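PDB 6QWT: genome polyprotein from Chicken sicinivirus JSY, which is represented by its C-terminal 3Dpol segment, an RNA-dependent RNA polymerase that probably copies the viral RNA genome during replication. Local coordinates for residues P36-R41 with A168-R173; P72-Y77 with G250-K255; A110-C115 with F152-L157; E143-N148 with I183-M188; D159-V164 with Q406-W411. All coordinates share one frame; numbering follows the deposited sequence.

Contact 1 of 5, residues P36-R41 with A168-R173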
# COMPACT_ATOMS: atom_id res chain seq x y z
N PRO A 36 -13.42 -11.50 10.72
CA PRO A 36 -13.73 -10.56 9.64
C PRO A 36 -14.21 -9.22 10.19
O PRO A 36 -14.95 -9.16 11.17
CB PRO A 36 -14.84 -11.27 8.86
CG PRO A 36 -14.61 -12.72 9.13
CD PRO A 36 -14.12 -12.79 10.55
N ALA A 37 -13.77 -8.14 9.53
CA ALA A 37 -14.11 -6.80 9.97
C ALA A 37 -15.62 -6.58 9.95
O ALA A 37 -16.35 -7.21 9.17
CB ALA A 37 -13.43 -5.75 9.09
N VAL A 38 -16.08 -5.68 10.81
CA VAL A 38 -17.48 -5.30 10.85
C VAL A 38 -17.84 -4.58 9.55
O VAL A 38 -17.25 -3.55 9.20
CB VAL A 38 -17.78 -4.42 12.07
CG1 VAL A 38 -19.21 -3.88 12.01
CG2 VAL A 38 -17.55 -5.20 13.35
N LEU A 39 -18.81 -5.12 8.81
CA LEU A 39 -19.29 -4.46 7.61
C LEU A 39 -20.70 -3.90 7.75
O LEU A 39 -21.04 -2.95 7.05
CB LEU A 39 -19.24 -5.42 6.41
CG LEU A 39 -17.88 -6.04 6.10
CD1 LEU A 39 -17.97 -6.99 4.91
CD2 LEU A 39 -16.82 -4.97 5.84
N SER A 40 -21.51 -4.45 8.65
CA SER A 40 -22.91 -4.06 8.80
C SER A 40 -23.09 -3.12 9.98
O SER A 40 -22.43 -3.27 11.01
CB SER A 40 -23.80 -5.29 8.97
OG SER A 40 -25.05 -4.94 9.53
N ARG A 41 -24.00 -2.15 9.83
CA ARG A 41 -24.34 -1.27 10.94
C ARG A 41 -25.13 -1.99 12.02
O ARG A 41 -25.35 -1.41 13.09
CB ARG A 41 -25.14 -0.07 10.43
CG ARG A 41 -24.54 0.62 9.21
CD ARG A 41 -24.57 2.14 9.35
NE ARG A 41 -25.87 2.71 9.01
CZ ARG A 41 -26.42 3.75 9.62
NH1 ARG A 41 -27.61 4.19 9.23
NH2 ARG A 41 -25.79 4.35 10.62
N ALA A 168 -14.63 -5.42 17.85
CA ALA A 168 -15.52 -4.93 18.90
C ALA A 168 -15.69 -3.42 18.84
O ALA A 168 -16.73 -2.90 19.24
CB ALA A 168 -15.00 -5.36 20.27
N ALA A 169 -14.68 -2.70 18.35
CA ALA A 169 -14.75 -1.25 18.22
C ALA A 169 -15.25 -0.80 16.85
O ALA A 169 -15.37 0.41 16.63
CB ALA A 169 -13.37 -0.63 18.50
N ALA A 170 -15.55 -1.73 15.95
CA ALA A 170 -16.01 -1.43 14.59
C ALA A 170 -14.99 -0.62 13.80
O ALA A 170 -15.34 0.15 12.90
CB ALA A 170 -17.37 -0.72 14.59
N LYS A 171 -13.70 -0.79 14.12
CA LYS A 171 -12.62 -0.09 13.42
C LYS A 171 -12.24 -0.88 12.17
O LYS A 171 -11.29 -1.66 12.16
CB LYS A 171 -11.42 0.09 14.34
CG LYS A 171 -11.60 1.08 15.47
CD LYS A 171 -10.36 1.09 16.34
CE LYS A 171 -10.52 1.99 17.56
NZ LYS A 171 -9.31 1.93 18.42
N THR A 172 -13.01 -0.67 11.11
CA THR A 172 -12.74 -1.31 9.83
C THR A 172 -12.28 -0.27 8.83
O THR A 172 -12.78 0.86 8.81
CB THR A 172 -13.98 -2.05 9.32
OG1 THR A 172 -14.81 -1.15 8.58
CG2 THR A 172 -14.76 -2.59 10.50
N ARG A 173 -11.30 -0.65 8.00
CA ARG A 173 -10.67 0.29 7.10
C ARG A 173 -11.52 0.49 5.84
O ARG A 173 -12.48 -0.24 5.58
CB ARG A 173 -9.27 -0.19 6.72
CG ARG A 173 -8.37 -0.47 7.91
CD ARG A 173 -6.92 -0.62 7.49
NE ARG A 173 -6.67 -1.92 6.87
CZ ARG A 173 -5.69 -2.16 6.00
NH1 ARG A 173 -4.87 -1.19 5.65
NH2 ARG A 173 -5.54 -3.38 5.49
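Thr172 pushes its short branched side chain into the bend of the loop at Ala37 and Val38. Its CB starts the contact, with Ala37 CB 3.7 Å away, and from there the two branches part. The methyl runs between the two residues: Thr172 CG2 keeps 3.7 Å from Ala37 CB and faces the Val38 peptide, 3.4 Å from Val38 N. Thr172 CG2 is 3.0 Å from Val38 O, tight for a methyl against a carbonyl, so the fine placement of this branch is doubtful. The hydroxyl tip is turned by chi1 of 87° into the space between its own N and carbonyl carbon, from where Thr172 OG1 gives Val38 O a weak hydrogen bond of 3.5 Å. One carbonyl oxygen thus meets both branches.

A second apolar touch lies further back along the loop, where Val38 CG1 comes to 4.5 Å from Ala170 CB. Ala170, with positive phi, closes helix 164-168 in a Schellman motif and redirects the chain toward strand 174-177. Val50 of helix 50-54 packs on Val38, Ala170 and Thr172, and Leu157 also reaches Thr172, which helps explain why all the touching residues are buried. The excursion of the chain from the Lys-Asp-Glu-Leu-Arg sequence to Thr172 and Arg173 is consistent with motif F in the fingers of picornaviral polymerases.

Contact 2 of 5, residues P72-Y77 with G250-K255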
# COMPACT_ATOMS: atom_id res chain seq x y z
N PRO A 72 12.45 22.66 2.17
CA PRO A 72 13.79 22.05 2.18
C PRO A 72 13.75 20.53 2.08
O PRO A 72 14.61 19.94 1.42
CB PRO A 72 14.37 22.52 3.52
CG PRO A 72 13.69 23.82 3.77
CD PRO A 72 12.29 23.63 3.28
N ALA A 73 12.77 19.88 2.72
CA ALA A 73 12.69 18.42 2.64
C ALA A 73 12.37 17.97 1.22
O ALA A 73 12.91 16.97 0.74
CB ALA A 73 11.63 17.90 3.61
N VAL A 74 11.50 18.71 0.52
CA VAL A 74 11.20 18.40 -0.87
C VAL A 74 12.48 18.44 -1.71
O VAL A 74 12.78 17.51 -2.46
CB VAL A 74 10.13 19.36 -1.42
CG1 VAL A 74 9.97 19.18 -2.92
CG2 VAL A 74 8.81 19.16 -0.70
N LYS A 75 13.25 19.53 -1.58
CA LYS A 75 14.49 19.66 -2.34
C LYS A 75 15.48 18.56 -1.97
O LYS A 75 16.14 18.00 -2.84
CB LYS A 75 15.10 21.04 -2.10
CG LYS A 75 14.19 22.20 -2.47
CD LYS A 75 13.83 22.15 -3.95
CE LYS A 75 12.87 23.27 -4.32
NZ LYS A 75 12.59 23.28 -5.78
N LEU A 76 15.58 18.24 -0.68
CA LEU A 76 16.52 17.21 -0.24
C LEU A 76 16.17 15.85 -0.85
O LEU A 76 17.05 15.15 -1.36
CB LEU A 76 16.53 17.13 1.28
CG LEU A 76 17.50 16.10 1.88
CD1 LEU A 76 18.92 16.38 1.41
CD2 LEU A 76 17.41 16.11 3.39
N TYR A 77 14.89 15.47 -0.80
CA TYR A 77 14.49 14.17 -1.33
C TYR A 77 14.76 14.07 -2.83
O TYR A 77 15.39 13.12 -3.29
CB TYR A 77 13.02 13.92 -1.01
CG TYR A 77 12.47 12.68 -1.68
CD1 TYR A 77 12.85 11.41 -1.25
CD2 TYR A 77 11.57 12.77 -2.74
CE1 TYR A 77 12.37 10.27 -1.86
CE2 TYR A 77 11.08 11.63 -3.35
CZ TYR A 77 11.48 10.39 -2.90
OH TYR A 77 11.00 9.24 -3.50
N GLY A 250 3.84 17.54 -6.93
CA GLY A 250 3.36 17.72 -8.30
C GLY A 250 4.16 18.75 -9.07
O GLY A 250 4.41 18.58 -10.26
N GLU A 251 4.58 19.82 -8.40
CA GLU A 251 5.37 20.85 -9.07
C GLU A 251 6.77 20.36 -9.42
O GLU A 251 7.32 20.76 -10.46
CB GLU A 251 5.43 22.11 -8.20
CG GLU A 251 4.13 22.92 -8.21
CD GLU A 251 3.97 23.80 -6.99
OE1 GLU A 251 4.98 24.03 -6.28
OE2 GLU A 251 2.84 24.26 -6.74
N GLU A 252 7.36 19.50 -8.58
CA GLU A 252 8.65 18.91 -8.93
C GLU A 252 8.51 17.94 -10.10
O GLU A 252 9.29 17.98 -11.05
CB GLU A 252 9.24 18.19 -7.72
CG GLU A 252 9.53 19.08 -6.52
CD GLU A 252 10.65 20.08 -6.78
OE1 GLU A 252 10.63 21.17 -6.16
OE2 GLU A 252 11.55 19.77 -7.59
N LEU A 253 7.51 17.05 -10.03
CA LEU A 253 7.31 16.09 -11.10
C LEU A 253 6.92 16.77 -12.41
O LEU A 253 7.20 16.25 -13.49
CB LEU A 253 6.24 15.07 -10.69
CG LEU A 253 6.59 14.17 -9.52
CD1 LEU A 253 5.42 13.25 -9.19
CD2 LEU A 253 7.84 13.35 -9.83
N ALA A 254 6.28 17.94 -12.32
CA ALA A 254 5.94 18.69 -13.53
C ALA A 254 7.18 19.05 -14.32
O ALA A 254 7.16 19.06 -15.56
CB ALA A 254 5.15 19.95 -13.17
N LYS A 255 8.28 19.36 -13.63
CA LYS A 255 9.52 19.72 -14.29
C LYS A 255 10.29 18.51 -14.80
O LYS A 255 11.09 18.64 -15.73
CB LYS A 255 10.41 20.54 -13.34
CG LYS A 255 9.79 21.88 -12.95
CD LYS A 255 10.71 22.70 -12.06
CE LYS A 255 10.64 22.23 -10.62
NZ LYS A 255 11.64 22.90 -9.75
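Val74 lays its CG1 methyl against the aliphatic part of Glu252, 3.6 Å from Glu252 CG, the two side chains meeting at a slant. Having CG1 anti to the backbone N (chi1 172°) aims that methyl across the gap. Beyond this apolar footing the carboxylate of Glu252 turns toward Lys75, its chain bent at chi2 (-67°), and the lysine comes in at about a right angle to it. Lys75 NZ donates to Glu252 OE1 at 2.9 Å, in a salt bridge that uses the syn lone pair of that oxygen, on the side of OE2. The methylene before the amine follows along, Lys75 CE lying 3.6 Å from Glu252 OE1.

Lys255, one turn on from Glu252, approaches the other oxygen: Lys255 NZ stands 3.8 Å from Glu252 OE2, a long ion pair. The two amines are only 4.1 Å apart, Lys75 NZ to Lys255 NZ. Their mutual repulsion is probably offset by the carboxylate they share, and both lysines are exposed, where solvent may screen them.

The two short helical segments run in the same general direction, inclined at 36° with axes 11.5 Å apart, a wide spacing that long polar side chains span. Helix 70-81 also rests on helix 298-316, where Ile310 meets Val74 and Tyr77, while Phe78 of helix 70-81 packs on Glu252 and Leu253 of helix 243-256.

Contact 3 of 5, residues A110-C115 with F152-L157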
# COMPACT_ATOMS: atom_id res chain seq x y z
N ALA A 110 -13.84 -2.17 -12.65
CA ALA A 110 -13.71 -1.11 -13.63
C ALA A 110 -13.97 0.28 -13.05
O ALA A 110 -13.68 1.28 -13.72
CB ALA A 110 -14.66 -1.36 -14.81
N GLY A 111 -14.50 0.36 -11.83
CA GLY A 111 -14.73 1.64 -11.19
C GLY A 111 -15.96 2.35 -11.73
O GLY A 111 -16.61 1.91 -12.68
N TYR A 112 -16.26 3.48 -11.11
CA TYR A 112 -17.44 4.26 -11.43
C TYR A 112 -17.21 5.11 -12.68
O TYR A 112 -16.16 5.74 -12.81
CB TYR A 112 -17.82 5.16 -10.26
CG TYR A 112 -19.23 5.68 -10.34
CD1 TYR A 112 -20.30 4.90 -9.90
CD2 TYR A 112 -19.51 6.93 -10.88
CE1 TYR A 112 -21.60 5.36 -9.99
CE2 TYR A 112 -20.80 7.39 -10.97
CZ TYR A 112 -21.84 6.60 -10.52
OH TYR A 112 -23.13 7.07 -10.60
N PRO A 113 -18.18 5.17 -13.61
CA PRO A 113 -19.48 4.50 -13.53
C PRO A 113 -19.53 3.13 -14.21
O PRO A 113 -20.61 2.53 -14.25
CB PRO A 113 -20.40 5.48 -14.26
CG PRO A 113 -19.52 6.04 -15.34
CD PRO A 113 -18.10 6.07 -14.77
N TRP A 114 -18.40 2.65 -14.74
CA TRP A 114 -18.39 1.38 -15.46
C TRP A 114 -18.86 0.23 -14.58
O TRP A 114 -19.64 -0.62 -15.02
CB TRP A 114 -16.99 1.09 -16.01
CG TRP A 114 -16.29 2.27 -16.60
CD1 TRP A 114 -15.40 3.11 -15.97
CD2 TRP A 114 -16.39 2.75 -17.95
NE1 TRP A 114 -14.96 4.07 -16.84
CE2 TRP A 114 -15.55 3.87 -18.07
CE3 TRP A 114 -17.12 2.33 -19.07
CZ2 TRP A 114 -15.42 4.59 -19.25
CZ3 TRP A 114 -16.98 3.04 -20.25
CH2 TRP A 114 -16.14 4.16 -20.33
N CYS A 115 -18.40 0.19 -13.33
CA CYS A 115 -18.66 -0.92 -12.42
C CYS A 115 -20.14 -1.08 -12.09
O CYS A 115 -20.51 -1.91 -11.26
CB CYS A 115 -17.86 -0.74 -11.13
SG CYS A 115 -18.46 0.65 -10.15
N PHE A 152 -14.57 9.82 -10.08
CA PHE A 152 -15.01 9.42 -8.74
C PHE A 152 -14.24 8.19 -8.28
O PHE A 152 -14.08 7.23 -9.04
CB PHE A 152 -16.51 9.10 -8.73
CG PHE A 152 -17.40 10.31 -8.75
CD1 PHE A 152 -17.72 10.96 -7.57
CD2 PHE A 152 -17.93 10.77 -9.94
CE1 PHE A 152 -18.55 12.07 -7.59
CE2 PHE A 152 -18.76 11.88 -9.96
CZ PHE A 152 -19.07 12.53 -8.78
N TYR A 153 -13.77 8.21 -7.04
CA TYR A 153 -13.35 7.00 -6.35
C TYR A 153 -14.58 6.32 -5.75
O TYR A 153 -15.42 6.98 -5.13
CB TYR A 153 -12.34 7.31 -5.25
CG TYR A 153 -10.96 7.70 -5.73
CD1 TYR A 153 -9.95 6.75 -5.86
CD2 TYR A 153 -10.66 9.02 -6.05
CE1 TYR A 153 -8.68 7.11 -6.30
CE2 TYR A 153 -9.40 9.38 -6.49
CZ TYR A 153 -8.41 8.43 -6.61
OH TYR A 153 -7.16 8.81 -7.05
N THR A 154 -14.69 5.01 -5.94
CA THR A 154 -15.70 4.22 -5.23
C THR A 154 -15.15 3.80 -3.88
O THR A 154 -14.07 3.20 -3.80
CB THR A 154 -16.11 2.99 -6.04
OG1 THR A 154 -14.95 2.20 -6.33
CG2 THR A 154 -16.78 3.40 -7.34
N THR A 155 -15.89 4.10 -2.82
CA THR A 155 -15.46 3.84 -1.45
C THR A 155 -16.26 2.69 -0.85
O THR A 155 -17.50 2.69 -0.93
CB THR A 155 -15.62 5.09 -0.58
OG1 THR A 155 -14.88 6.17 -1.15
CG2 THR A 155 -15.11 4.83 0.83
N PHE A 156 -15.56 1.73 -0.26
CA PHE A 156 -16.19 0.59 0.40
C PHE A 156 -15.52 0.35 1.75
O PHE A 156 -14.42 0.83 2.02
CB PHE A 156 -16.10 -0.69 -0.45
CG PHE A 156 -16.77 -0.58 -1.79
CD1 PHE A 156 -18.15 -0.48 -1.88
CD2 PHE A 156 -16.03 -0.59 -2.96
CE1 PHE A 156 -18.78 -0.38 -3.11
CE2 PHE A 156 -16.65 -0.50 -4.20
CZ PHE A 156 -18.03 -0.39 -4.27
N LEU A 157 -16.21 -0.41 2.59
CA LEU A 157 -15.60 -0.96 3.79
C LEU A 157 -14.76 -2.18 3.42
O LEU A 157 -15.23 -3.07 2.69
CB LEU A 157 -16.67 -1.33 4.81
CG LEU A 157 -17.61 -0.19 5.21
CD1 LEU A 157 -18.74 -0.69 6.10
CD2 LEU A 157 -16.83 0.92 5.89
O HOH W 1 -14.21 4.56 -9.21
O HOH W 2 -15.77 8.41 -12.31
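Thr154, with chi1 of 56°, holds its methyl anti to the carbonyl carbon and facing the loop, where Thr154 CG2 meets Tyr112 CB at 3.6 Å. In Tyr112, CG lies anti to the backbone N (chi1 -163°), which directs the ring outward, its CD2 side toward Phe152. The sulfur of Cys115 touches the threonine methyl more loosely, Cys115 SG to Thr154 CG2 being 4.3 Å. The rings of Tyr112 and Phe152 meet obliquely, with centroids 6.0 Å apart and planes at 79°; their nearest carbons are the CD2 atoms.

Strand 152-157 belongs to a mixed sheet, between strands 277-282 and 174-177, and in picornaviral polymerases such a sheet forms part of the fingers. The loop crosses beside the beginning of that strand, and two waters do the polar work. One accepts from Tyr112 N at 3.0 Å and donates to Phe152 O at 2.7 Å, with a weaker bond from Thr154 N. The other donates to Tyr112 O at 2.7 Å and accepts from Phe152 N at 2.9 Å, lying in the plane of the Phe152 ring at its edge. Within the loop, the peptide before Pro113 is cis and Pro113 CB lies over one face of the Tyr112 ring, near its rim, while Tyr112 OH bonds to Pro11 O. Phe152 in turn makes an edge-to-face contact with Trp286 and a cation-pi contact with Lys279.

Contact 4 of 5, residues E143-N148 with I183-M188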
# COMPACT_ATOMS: atom_id res chain seq x y z
N GLU A 143 -9.03 9.92 -22.88
CA GLU A 143 -8.63 11.19 -23.49
C GLU A 143 -9.21 12.37 -22.71
O GLU A 143 -8.49 13.33 -22.41
CB GLU A 143 -9.08 11.23 -24.95
CG GLU A 143 -8.28 12.16 -25.83
CD GLU A 143 -6.87 11.66 -26.07
OE1 GLU A 143 -5.92 12.47 -25.99
OE2 GLU A 143 -6.71 10.45 -26.33
N ALA A 144 -10.50 12.31 -22.38
CA ALA A 144 -11.12 13.39 -21.62
C ALA A 144 -10.50 13.53 -20.24
O ALA A 144 -10.43 14.64 -19.70
CB ALA A 144 -12.63 13.14 -21.49
N CYS A 145 -10.06 12.42 -19.65
CA CYS A 145 -9.41 12.49 -18.34
C CYS A 145 -8.06 13.18 -18.42
O CYS A 145 -7.66 13.88 -17.48
CB CYS A 145 -9.26 11.08 -17.75
SG CYS A 145 -8.72 11.07 -16.03
N LEU A 146 -7.34 13.00 -19.53
CA LEU A 146 -6.04 13.64 -19.69
C LEU A 146 -6.17 15.16 -19.79
O LEU A 146 -5.25 15.89 -19.41
CB LEU A 146 -5.33 13.09 -20.91
CG LEU A 146 -4.81 11.65 -20.78
CD1 LEU A 146 -4.38 11.12 -22.13
CD2 LEU A 146 -3.67 11.59 -19.77
N HIS A 147 -7.31 15.65 -20.28
CA HIS A 147 -7.54 17.09 -20.38
C HIS A 147 -8.28 17.66 -19.17
O HIS A 147 -8.18 18.87 -18.93
CB HIS A 147 -8.33 17.40 -21.66
CG HIS A 147 -7.54 17.20 -22.91
ND1 HIS A 147 -7.55 16.01 -23.61
CD2 HIS A 147 -6.70 18.02 -23.58
CE1 HIS A 147 -6.76 16.12 -24.67
NE2 HIS A 147 -6.23 17.33 -24.67
N ASN A 148 -8.99 16.83 -18.43
CA ASN A 148 -9.75 17.26 -17.26
C ASN A 148 -9.96 16.06 -16.34
O ASN A 148 -10.96 15.34 -16.49
CB ASN A 148 -11.08 17.87 -17.69
CG ASN A 148 -11.97 18.21 -16.51
OD1 ASN A 148 -11.50 18.66 -15.46
ND2 ASN A 148 -13.28 17.99 -16.67
N ILE A 183 -7.25 5.40 -14.24
CA ILE A 183 -6.05 4.61 -13.97
C ILE A 183 -5.15 4.59 -15.20
O ILE A 183 -3.93 4.76 -15.09
CB ILE A 183 -6.44 3.19 -13.52
CG1 ILE A 183 -6.75 3.19 -12.02
CG2 ILE A 183 -5.34 2.19 -13.84
CD1 ILE A 183 -7.76 2.15 -11.61
N ILE A 184 -5.73 4.41 -16.39
CA ILE A 184 -4.93 4.37 -17.60
C ILE A 184 -4.31 5.74 -17.89
O ILE A 184 -3.14 5.83 -18.30
CB ILE A 184 -5.78 3.87 -18.78
CG1 ILE A 184 -6.19 2.41 -18.54
CG2 ILE A 184 -5.02 3.98 -20.09
CD1 ILE A 184 -7.18 1.88 -19.55
N ALA A 185 -5.07 6.81 -17.68
CA ALA A 185 -4.50 8.15 -17.83
C ALA A 185 -3.37 8.38 -16.84
O ALA A 185 -2.35 8.99 -17.18
CB ALA A 185 -5.59 9.21 -17.65
N GLY A 186 -3.52 7.89 -15.61
CA GLY A 186 -2.46 8.04 -14.62
C GLY A 186 -1.23 7.23 -14.96
O GLY A 186 -0.10 7.68 -14.77
N ARG A 187 -1.43 6.01 -15.47
CA ARG A 187 -0.30 5.21 -15.92
C ARG A 187 0.36 5.80 -17.16
O ARG A 187 1.52 5.49 -17.44
CB ARG A 187 -0.74 3.77 -16.20
CG ARG A 187 -1.26 3.04 -14.98
CD ARG A 187 -1.77 1.65 -15.33
NE ARG A 187 -0.94 0.61 -14.72
CZ ARG A 187 -0.21 -0.26 -15.41
NH1 ARG A 187 -0.20 -0.23 -16.73
NH2 ARG A 187 0.52 -1.16 -14.76
N MET A 188 -0.36 6.63 -17.92
CA MET A 188 0.28 7.32 -19.03
C MET A 188 1.16 8.45 -18.53
O MET A 188 2.35 8.52 -18.86
CB MET A 188 -0.78 7.84 -20.01
CG MET A 188 -1.45 6.75 -20.83
SD MET A 188 -2.85 7.36 -21.78
CE MET A 188 -2.02 8.37 -23.01
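Leu146, Cys145, Ala185 and Met188 meet without any ring among them; the flat group nearby, the imidazole of His147, turns its ND1 edge back to its own helix. There it donates from His147 ND1 to Glu143 O at 3.1 Å, with the acceptor tilted 16° out of the ring plane and the nitrogen above the carbonyl plane. The contact itself is a crossed helix pair, helix 136-147 against helix 180-189, with the short segments at 59° and their axes 9.0 Å apart. In sequence the two helices flank strand 152-157, and they probably belong to the fingers. The small Ala185 side chain lies at the nearest point, Ala185 CA standing 6.0 Å from Leu146 CA.

The two methyls of Leu146 divide between two residues of helix 180-189. Leu146 CD2 reaches 3.7 Å from Ala185 CB, while CD1 turns to the end of Met188. The sulfur of Cys145, anti to its backbone N (chi1 -170°), closes on the same alanine methyl from another direction. All four residues are buried, and Met91 and Ala94 of helix 91-96 pack on Met188 as well. The Met188 and Leu146 side chains cross at about a right angle, and the bend at the last methionine torsion brings Met188 CE to 3.7 Å from Leu146 CD1.

Contact 5 of 5, residues D159-V164 with Q406-W411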
# COMPACT_ATOMS: atom_id res chain seq x y z
N ASP A 159 -13.31 -5.56 3.41
CA ASP A 159 -13.63 -6.89 3.92
C ASP A 159 -12.33 -7.64 4.15
O ASP A 159 -11.68 -8.07 3.20
CB ASP A 159 -14.53 -7.60 2.92
CG ASP A 159 -15.07 -8.93 3.44
OD1 ASP A 159 -15.74 -9.62 2.64
OD2 ASP A 159 -14.83 -9.30 4.61
N GLU A 160 -11.93 -7.79 5.42
CA GLU A 160 -10.64 -8.38 5.75
C GLU A 160 -10.65 -8.84 7.20
O GLU A 160 -11.49 -8.40 8.00
CB GLU A 160 -9.49 -7.39 5.53
CG GLU A 160 -9.33 -6.39 6.68
CD GLU A 160 -8.43 -5.22 6.33
OE1 GLU A 160 -8.74 -4.09 6.76
OE2 GLU A 160 -7.42 -5.43 5.63
N LEU A 161 -9.71 -9.72 7.54
CA LEU A 161 -9.53 -10.14 8.92
C LEU A 161 -8.98 -8.99 9.76
O LEU A 161 -8.08 -8.26 9.32
CB LEU A 161 -8.59 -11.34 9.01
CG LEU A 161 -9.11 -12.71 8.54
CD1 LEU A 161 -8.05 -13.78 8.80
CD2 LEU A 161 -10.42 -13.07 9.22
N ARG A 162 -9.51 -8.83 10.97
CA ARG A 162 -9.06 -7.80 11.89
C ARG A 162 -8.94 -8.40 13.29
O ARG A 162 -9.61 -9.38 13.61
CB ARG A 162 -10.01 -6.60 11.91
CG ARG A 162 -10.21 -5.94 10.56
CD ARG A 162 -9.05 -5.04 10.21
NE ARG A 162 -9.25 -3.70 10.76
CZ ARG A 162 -8.28 -2.81 10.92
NH1 ARG A 162 -7.03 -3.11 10.57
NH2 ARG A 162 -8.55 -1.61 11.42
N GLY A 163 -8.08 -7.79 14.10
CA GLY A 163 -8.00 -8.18 15.50
C GLY A 163 -9.35 -8.07 16.18
O GLY A 163 -10.17 -7.20 15.85
N VAL A 164 -9.59 -8.96 17.15
CA VAL A 164 -10.89 -9.01 17.81
C VAL A 164 -11.20 -7.71 18.53
O VAL A 164 -12.37 -7.36 18.73
CB VAL A 164 -10.96 -10.22 18.77
CG1 VAL A 164 -11.21 -11.50 17.99
CG2 VAL A 164 -9.68 -10.31 19.60
N GLN A 406 -1.22 -18.20 10.80
CA GLN A 406 -2.01 -19.00 11.74
C GLN A 406 -3.48 -18.58 11.71
O GLN A 406 -4.37 -19.42 11.79
CB GLN A 406 -1.44 -18.87 13.15
CG GLN A 406 -0.15 -19.66 13.36
CD GLN A 406 0.52 -19.33 14.68
OE1 GLN A 406 0.18 -18.35 15.34
NE2 GLN A 406 1.48 -20.16 15.07
N GLN A 407 -3.74 -17.27 11.59
CA GLN A 407 -5.12 -16.80 11.58
C GLN A 407 -5.75 -16.89 10.20
O GLN A 407 -6.92 -17.27 10.07
CB GLN A 407 -5.18 -15.36 12.09
CG GLN A 407 -4.74 -15.18 13.54
CD GLN A 407 -5.59 -15.96 14.52
OE1 GLN A 407 -6.82 -15.83 14.54
NE2 GLN A 407 -4.95 -16.78 15.34
N SER A 408 -4.99 -16.56 9.15
CA SER A 408 -5.56 -16.53 7.80
C SER A 408 -6.02 -17.91 7.35
O SER A 408 -7.00 -18.02 6.61
CB SER A 408 -4.56 -15.97 6.80
OG SER A 408 -4.31 -14.59 7.03
N VAL A 409 -5.32 -18.96 7.79
CA VAL A 409 -5.65 -20.31 7.32
C VAL A 409 -7.01 -20.76 7.83
O VAL A 409 -7.60 -21.69 7.26
CB VAL A 409 -4.55 -21.30 7.74
CG1 VAL A 409 -4.67 -21.64 9.22
CG2 VAL A 409 -4.61 -22.56 6.88
N MET A 410 -7.53 -20.12 8.87
CA MET A 410 -8.81 -20.50 9.46
C MET A 410 -10.00 -19.86 8.74
O MET A 410 -11.14 -20.03 9.19
CB MET A 410 -8.82 -20.14 10.94
CG MET A 410 -7.59 -20.66 11.69
SD MET A 410 -7.81 -20.81 13.48
CE MET A 410 -7.55 -19.12 14.01
N TRP A 411 -9.77 -19.16 7.64
CA TRP A 411 -10.83 -18.50 6.90
C TRP A 411 -10.59 -18.65 5.41
O TRP A 411 -9.45 -18.85 4.96
CB TRP A 411 -10.94 -17.01 7.26
CG TRP A 411 -11.14 -16.77 8.72
CD1 TRP A 411 -10.17 -16.67 9.68
CD2 TRP A 411 -12.39 -16.59 9.40
NE1 TRP A 411 -10.73 -16.45 10.91
CE2 TRP A 411 -12.10 -16.40 10.77
CE3 TRP A 411 -13.72 -16.59 8.99
CZ2 TRP A 411 -13.09 -16.19 11.72
CZ3 TRP A 411 -14.71 -16.39 9.94
CH2 TRP A 411 -14.39 -16.19 11.29
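Leu161 places its CD2 methyl over one face of the Trp411 indole, a CH-pi contact 3.7 Å from the centroid of the five-membered ring and 11° off its normal. This joins what is probably motif F of the fingers, with its Lys-Asp-Glu-Leu-Arg sequence, to a segment that by picornaviral topology probably begins the thumb. The other methyl lies at the corner between the indole and the backbone of Ser408: Leu161 CD1 is 3.7 Å from Trp411 CD1 and 3.8 Å from Ser408 CA.

The next shell fixes the ring and the turn. Ser408 to Trp411 is a type I turn, with Trp411 N bonded to Ser408 O at 3.2 Å and Met410 N to Gln407 O at the same length. Gln407 O also lies in the plane of the indole at its edge. The side chain of Gln407 bonds to Pro31 O and Thr33 N, tying this part of the chain to the residues that lead into strand 34-36.

That strand pairs antiparallel with strand 161-163 and positions Leu161; its Pro36 packs on both Leu161 and Trp411. Arg413 donates to Asp159 O, a further link between the two parts of the chain. Beside the leucine methyl, Ser408 OG bonds to Thr404 O, and Leu161 CD1 stands 4.2 Å from Ser408 OG.

In the fold
Contacts 1 and 5 form one cluster, their centres about 13 Å apart: Glu160 joins them through a probable backbone hydrogen bond to Ala37 and a salt bridge to Arg173, and Pro36 packs on Trp411. They join the fingers to the probable thumb. Contact 3, its centre about 21 Å from that of contact 1, touches it through Leu157 of strand 152-157; it is nested within contact 1 and closes before contact 5 opens. Contact 4 adjoins contact 3 in sequence, helix 136-147 leading into that strand, with centres about 16 Å apart. Contact 2, within which contact 4 is nested, is a separate helix pair, its centre about 38 Å from that of contact 1.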